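Long-range contacts in pheromome Binding Protein (Epiphyas postvittana, PDB 6VQ5), which probably binds odorants or pheromones and carries them, like other insect pheromone-binding proteins: residues I68-E74 against A88-L94; I93-E98 against I114-F118. One frame throughout, in Å; residues are numbered along the deposited sequence.

Interaction 1 of 2, residues I68-E74 against A88-L94; sequences IHHGNAE and AKLVAIL
Val91 sends its two methyl groups to different parts of residues 68-74. With chi1 at 170°, CG1 lies anti to the backbone N and is directed at the imidazole of His70, approaching it obliquely, with CD2 the nearest ring atom at 3.2 Å and NE2 the next. His70 itself has CG anti to its own backbone N, which carries the ring across to this methyl from the first turn of its helix. The second branch of Val91, CG2, sits against Ala73 CB at 3.5 Å and beside Glu74, whose CG is 3.6 Å from it; there the Glu74 and Val91 side chains cross at about a right angle. Beyond CG the glutamate chain stays extended and runs on toward the start of the other segment, bringing OE2 to 3.6 Å from Ala88 CA.

The two helices, 70-79 and 84-100, are neighbours in the all-helical pheromone-binding protein fold, and the short segments here cross at 134°, with their axes 9.5 Å apart. Ala73 stands where they come close, its CA 6.3 Å from that of Val91.

Toward the other end the loop takes over from the helix. Ile68 reaches out through CD1 to the fork of Leu94, 3.5 Å from Leu94 CG and close to both methyls, while its CG2 meets Leu94 CD2. Just after it, His69 occupies the N-cap position of helix 70-79, where ND1 accepts a weak hydrogen bond from Asn72 N; the imidazole edge faces Asn72 CB.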
loop_
_atom_site.group_PDB
_atom_site.type_symbol
_atom_site.label_atom_id
_atom_site.label_comp_id
_atom_site.label_asym_id
_atom_site.label_seq_id
_atom_site.Cartn_x
_atom_site.Cartn_y
_atom_site.Cartn_z
ATOM N N ILE A 68 -9.565 4.963 3.435
ATOM C CA ILE A 68 -8.594 4.287 4.342
ATOM C C ILE A 68 -9.098 4.412 5.780
ATOM O O ILE A 68 -9.454 5.525 6.175
ATOM C CB ILE A 68 -7.184 4.886 4.180
ATOM C CG1 ILE A 68 -6.573 4.482 2.836
ATOM C CG2 ILE A 68 -6.294 4.498 5.353
ATOM C CD1 ILE A 68 -5.249 5.139 2.527
ATOM N N HIS A 69 -9.069 3.308 6.529
ATOM C CA HIS A 69 -9.451 3.229 7.961
ATOM C C HIS A 69 -8.248 3.574 8.851
ATOM O O HIS A 69 -7.353 2.725 8.986
ATOM C CB HIS A 69 -10.025 1.844 8.271
ATOM C CG HIS A 69 -10.765 1.815 9.562
ATOM N ND1 HIS A 69 -10.265 1.179 10.674
ATOM C CD2 HIS A 69 -11.932 2.385 9.933
ATOM C CE1 HIS A 69 -11.106 1.330 11.674
ATOM N NE2 HIS A 69 -12.133 2.073 11.247
ATOM N N HIS A 70 -8.266 4.766 9.455
ATOM C CA HIS A 70 -7.185 5.348 10.297
ATOM C C HIS A 70 -6.717 4.333 11.351
ATOM O O HIS A 70 -5.513 4.022 11.374
ATOM C CB HIS A 70 -7.670 6.664 10.930
ATOM C CG HIS A 70 -6.585 7.496 11.529
ATOM N ND1 HIS A 70 -6.243 7.420 12.870
ATOM C CD2 HIS A 70 -5.771 8.426 10.986
ATOM C CE1 HIS A 70 -5.257 8.256 13.118
ATOM N NE2 HIS A 70 -4.959 8.895 11.985
ATOM N N GLY A 71 -7.638 3.833 12.177
ATOM C CA GLY A 71 -7.351 2.950 13.324
ATOM C C GLY A 71 -6.633 1.677 12.916
ATOM O O GLY A 71 -5.622 1.345 13.552
ATOM N N ASN A 72 -7.136 0.981 11.892
ATOM C CA ASN A 72 -6.570 -0.304 11.399
ATOM C C ASN A 72 -5.220 -0.050 10.715
ATOM O O ASN A 72 -4.391 -0.973 10.717
ATOM C CB ASN A 72 -7.532 -1.038 10.462
ATOM C CG ASN A 72 -8.782 -1.540 11.157
ATOM O OD1 ASN A 72 -8.891 -1.497 12.381
ATOM N ND2 ASN A 72 -9.739 -2.018 10.379
ATOM N N ALA A 73 -5.006 1.142 10.145
ATOM C CA ALA A 73 -3.711 1.567 9.559
ATOM C C ALA A 73 -2.654 1.613 10.668
ATOM O O ALA A 73 -1.622 0.928 10.532
ATOM C CB ALA A 73 -3.851 2.899 8.866
ATOM N N GLU A 74 -2.921 2.369 11.738
ATOM C CA GLU A 74 -2.041 2.454 12.934
ATOM C C GLU A 74 -1.763 1.044 13.477
ATOM O O GLU A 74 -0.602 0.790 13.861
ATOM C CB GLU A 74 -2.661 3.352 14.010
ATOM C CG GLU A 74 -2.526 4.838 13.720
ATOM C CD GLU A 74 -2.690 5.760 14.917
ATOM O OE1 GLU A 74 -3.392 5.394 15.871
ATOM O OE2 GLU A 74 -2.099 6.842 14.898
ATOM N N ALA A 88 1.902 6.792 13.989
ATOM C CA ALA A 88 1.124 8.040 13.815
ATOM C C ALA A 88 1.659 8.828 12.612
ATOM O O ALA A 88 0.824 9.325 11.838
ATOM C CB ALA A 88 1.169 8.858 15.083
ATOM N N LYS A 89 2.986 8.932 12.451
ATOM C CA LYS A 89 3.618 9.677 11.325
ATOM C C LYS A 89 3.257 8.993 10.002
ATOM O O LYS A 89 2.870 9.707 9.062
ATOM C CB LYS A 89 5.145 9.751 11.437
ATOM C CG LYS A 89 5.718 10.467 12.656
ATOM C CD LYS A 89 5.155 11.857 12.934
ATOM C CE LYS A 89 4.064 11.840 13.995
ATOM N NZ LYS A 89 3.107 12.966 13.862
ATOM N N LEU A 90 3.389 7.662 9.941
ATOM C CA LEU A 90 3.073 6.826 8.748
ATOM C C LEU A 90 1.633 7.075 8.286
ATOM O O LEU A 90 1.438 7.333 7.085
ATOM C CB LEU A 90 3.260 5.344 9.086
ATOM C CG LEU A 90 4.697 4.841 9.120
ATOM C CD1 LEU A 90 4.748 3.360 9.463
ATOM C CD2 LEU A 90 5.396 5.101 7.801
ATOM N N VAL A 91 0.664 6.965 9.192
ATOM C CA VAL A 91 -0.786 7.092 8.857
ATOM C C VAL A 91 -1.060 8.552 8.468
ATOM O O VAL A 91 -1.874 8.771 7.545
ATOM C CB VAL A 91 -1.685 6.595 10.012
ATOM C CG1 VAL A 91 -3.154 6.943 9.806
ATOM C CG2 VAL A 91 -1.522 5.099 10.251
ATOM N N ALA A 92 -0.387 9.512 9.111
ATOM C CA ALA A 92 -0.479 10.944 8.742
ATOM C C ALA A 92 -0.070 11.104 7.273
ATOM O O ALA A 92 -0.847 11.704 6.507
ATOM C CB ALA A 92 0.367 11.791 9.655
ATOM N N ILE A 93 1.085 10.550 6.892
ATOM C CA ILE A 93 1.611 10.592 5.495
ATOM C C ILE A 93 0.625 9.872 4.563
ATOM O O ILE A 93 0.377 10.397 3.459
ATOM C CB ILE A 93 3.049 10.031 5.414
ATOM C CG1 ILE A 93 4.083 11.107 5.767
ATOM C CG2 ILE A 93 3.339 9.423 4.048
ATOM C CD1 ILE A 93 5.274 10.583 6.531
ATOM N N LEU A 94 0.079 8.727 4.972
ATOM C CA LEU A 94 -0.858 7.932 4.130
ATOM C C LEU A 94 -2.131 8.748 3.887
ATOM O O LEU A 94 -2.621 8.734 2.742
ATOM C CB LEU A 94 -1.168 6.595 4.816
ATOM C CG LEU A 94 -2.147 5.678 4.081
ATOM C CD1 LEU A 94 -1.596 5.269 2.724
ATOM C CD2 LEU A 94 -2.480 4.461 4.920
#

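Interaction 2 of 2, residues I93-E98 against I114-F118; sequences ILHECE and IAKCF
The ring of Phe118 meets helix 84-100 through its CD1 corner, which lies 3.9 Å from Leu94 CB and 4.0 Å from Ile93 CG2. Both groups reach the ring obliquely, and the Ile93 side chain runs at about a right angle to that of the phenylalanine. The other flat group, the imidazole of His95, is on the far side of its helix: Glu98 OE1 lies at its edge, in the ring plane, and takes a weak hydrogen bond from ND1, while the polar partner of OE2 is Ile68.

Between the helices runs the Cys97-Cys117 disulfide, with a left-handed torsion of -80° about the S-S bond. The two halves are turned differently: Cys97 SG is beside its backbone N, whereas Cys117 SG is anti to its own, at chi1 174°, a turn that swings the sulfur off helix 107-121 to meet Cys97 SG.

Ile114 packs beside Cys97, on the Leu94 and Glu98 side. Its CG2 packs on Leu94 CD1 at 3.7 Å and stands 4.2 Å from Cys97 CB, and CD1 extends to Glu98 CA, 4.0 Å away. Replacing this isoleucine with alanine would probably open a gap between Leu94, Cys97 CB and Glu98 and deprive Leu94 CD1 of its methyl partner.

The short segments approach to 8.8 Å between axes at 136°. A disulfide tying helix 84-100 to helix 107-121, one of three in the chain, is a signature of the classical insect pheromone- and odorant-binding protein fold, whose helices are held together by three such bridges.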
loop_
_atom_site.group_PDB
_atom_site.type_symbol
_atom_site.label_atom_id
_atom_site.label_comp_id
_atom_site.label_asym_id
_atom_site.label_seq_id
_atom_site.Cartn_x
_atom_site.Cartn_y
_atom_site.Cartn_z
ATOM N N ILE A 93 1.085 10.550 6.892
ATOM C CA ILE A 93 1.611 10.592 5.495
ATOM C C ILE A 93 0.625 9.872 4.563
ATOM O O ILE A 93 0.377 10.397 3.459
ATOM C CB ILE A 93 3.049 10.031 5.414
ATOM C CG1 ILE A 93 4.083 11.107 5.767
ATOM C CG2 ILE A 93 3.339 9.423 4.048
ATOM C CD1 ILE A 93 5.274 10.583 6.531
ATOM N N LEU A 94 0.079 8.727 4.972
ATOM C CA LEU A 94 -0.858 7.932 4.130
ATOM C C LEU A 94 -2.131 8.748 3.887
ATOM O O LEU A 94 -2.621 8.734 2.742
ATOM C CB LEU A 94 -1.168 6.595 4.816
ATOM C CG LEU A 94 -2.147 5.678 4.081
ATOM C CD1 LEU A 94 -1.596 5.269 2.724
ATOM C CD2 LEU A 94 -2.480 4.461 4.920
ATOM N N HIS A 95 -2.639 9.439 4.915
ATOM C CA HIS A 95 -3.869 10.263 4.820
ATOM C C HIS A 95 -3.642 11.392 3.819
ATOM O O HIS A 95 -4.556 11.654 3.025
ATOM C CB HIS A 95 -4.307 10.792 6.198
ATOM C CG HIS A 95 -5.612 11.522 6.164
ATOM N ND1 HIS A 95 -6.734 11.006 5.527
ATOM C CD2 HIS A 95 -5.969 12.736 6.638
ATOM C CE1 HIS A 95 -7.725 11.871 5.624
ATOM N NE2 HIS A 95 -7.281 12.942 6.302
ATOM N N GLU A 96 -2.479 12.042 3.854
ATOM C CA GLU A 96 -2.213 13.231 3.004
ATOM C C GLU A 96 -2.142 12.792 1.542
ATOM O O GLU A 96 -2.717 13.483 0.689
ATOM C CB GLU A 96 -0.985 13.997 3.494
ATOM C CG GLU A 96 -1.351 15.138 4.439
ATOM C CD GLU A 96 -2.395 16.126 3.916
ATOM O OE1 GLU A 96 -2.595 16.171 2.676
ATOM O OE2 GLU A 96 -3.013 16.847 4.738
ATOM N N CYS A 97 -1.502 11.657 1.278
ATOM C CA CYS A 97 -1.458 10.984 -0.045
ATOM C C CYS A 97 -2.882 10.683 -0.535
ATOM O O CYS A 97 -3.187 10.988 -1.711
ATOM C CB CYS A 97 -0.662 9.692 0.060
ATOM S SG CYS A 97 1.120 9.951 0.241
ATOM N N GLU A 98 -3.711 10.104 0.342
ATOM C CA GLU A 98 -5.139 9.771 0.084
ATOM C C GLU A 98 -5.911 11.038 -0.316
ATOM O O GLU A 98 -6.642 10.983 -1.315
ATOM C CB GLU A 98 -5.751 9.091 1.305
ATOM C CG GLU A 98 -7.164 8.603 1.071
ATOM C CD GLU A 98 -7.892 8.112 2.310
ATOM O OE1 GLU A 98 -7.612 8.610 3.425
ATOM O OE2 GLU A 98 -8.734 7.218 2.149
ATOM N N ILE A 114 -1.555 6.263 -4.473
ATOM C CA ILE A 114 -1.437 6.462 -2.997
ATOM C C ILE A 114 -0.228 5.663 -2.499
ATOM O O ILE A 114 0.537 6.220 -1.699
ATOM C CB ILE A 114 -2.743 6.104 -2.252
ATOM C CG1 ILE A 114 -3.868 7.081 -2.607
ATOM C CG2 ILE A 114 -2.520 6.039 -0.746
ATOM C CD1 ILE A 114 -5.252 6.573 -2.284
ATOM N N ALA A 115 -0.056 4.426 -2.964
ATOM C CA ALA A 115 1.022 3.518 -2.501
ATOM C C ALA A 115 2.393 4.125 -2.832
ATOM O O ALA A 115 3.301 4.036 -1.969
ATOM C CB ALA A 115 0.863 2.147 -3.114
ATOM N N LYS A 116 2.529 4.739 -4.011
ATOM C CA LYS A 116 3.789 5.382 -4.478
ATOM C C LYS A 116 4.050 6.671 -3.686
ATOM O O LYS A 116 5.187 6.886 -3.242
ATOM C CB LYS A 116 3.697 5.696 -5.968
ATOM C CG LYS A 116 3.753 4.479 -6.872
ATOM C CD LYS A 116 4.120 4.843 -8.288
ATOM C CE LYS A 116 2.967 5.417 -9.081
ATOM N NZ LYS A 116 3.446 5.885 -10.392
ATOM N N CYS A 117 3.032 7.512 -3.550
ATOM C CA CYS A 117 3.062 8.728 -2.712
ATOM C C CYS A 117 3.514 8.345 -1.299
ATOM O O CYS A 117 4.448 8.973 -0.775
ATOM C CB CYS A 117 1.688 9.382 -2.703
ATOM S SG CYS A 117 1.584 10.785 -1.569
ATOM N N PHE A 118 2.884 7.329 -0.717
ATOM C CA PHE A 118 3.199 6.812 0.639
ATOM C C PHE A 118 4.676 6.398 0.711
ATOM O O PHE A 118 5.430 6.952 1.518
ATOM C CB PHE A 118 2.285 5.637 0.996
ATOM C CG PHE A 118 2.634 4.994 2.305
ATOM C CD1 PHE A 118 2.344 5.635 3.497
ATOM C CD2 PHE A 118 3.279 3.764 2.343
ATOM C CE1 PHE A 118 2.672 5.042 4.710
ATOM C CE2 PHE A 118 3.628 3.179 3.552
ATOM C CZ PHE A 118 3.310 3.812 4.736
#

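In the fold
Interactions 1 and 2 follow one another along helix 84-100, which packs against helix 70-79 with its earlier turns and helix 107-121 with its later ones; their centres are 10 Å apart. Leu94 serves both. A direct polar link joins them as well: Ile68 N lies 2.7 Å from Glu98 OE2, a probable hydrogen bond that ties the loop before helix 70-79 to the far end of interaction 2. Leu90 O also packs on Phe118 CE1 at 3.5 Å. The 2-(2-methoxyethoxy)ethanol in the crystal is lined by Phe12, Ile13, His80 and Ala128, none of them in either contact, although His80 directly follows helix 70-79.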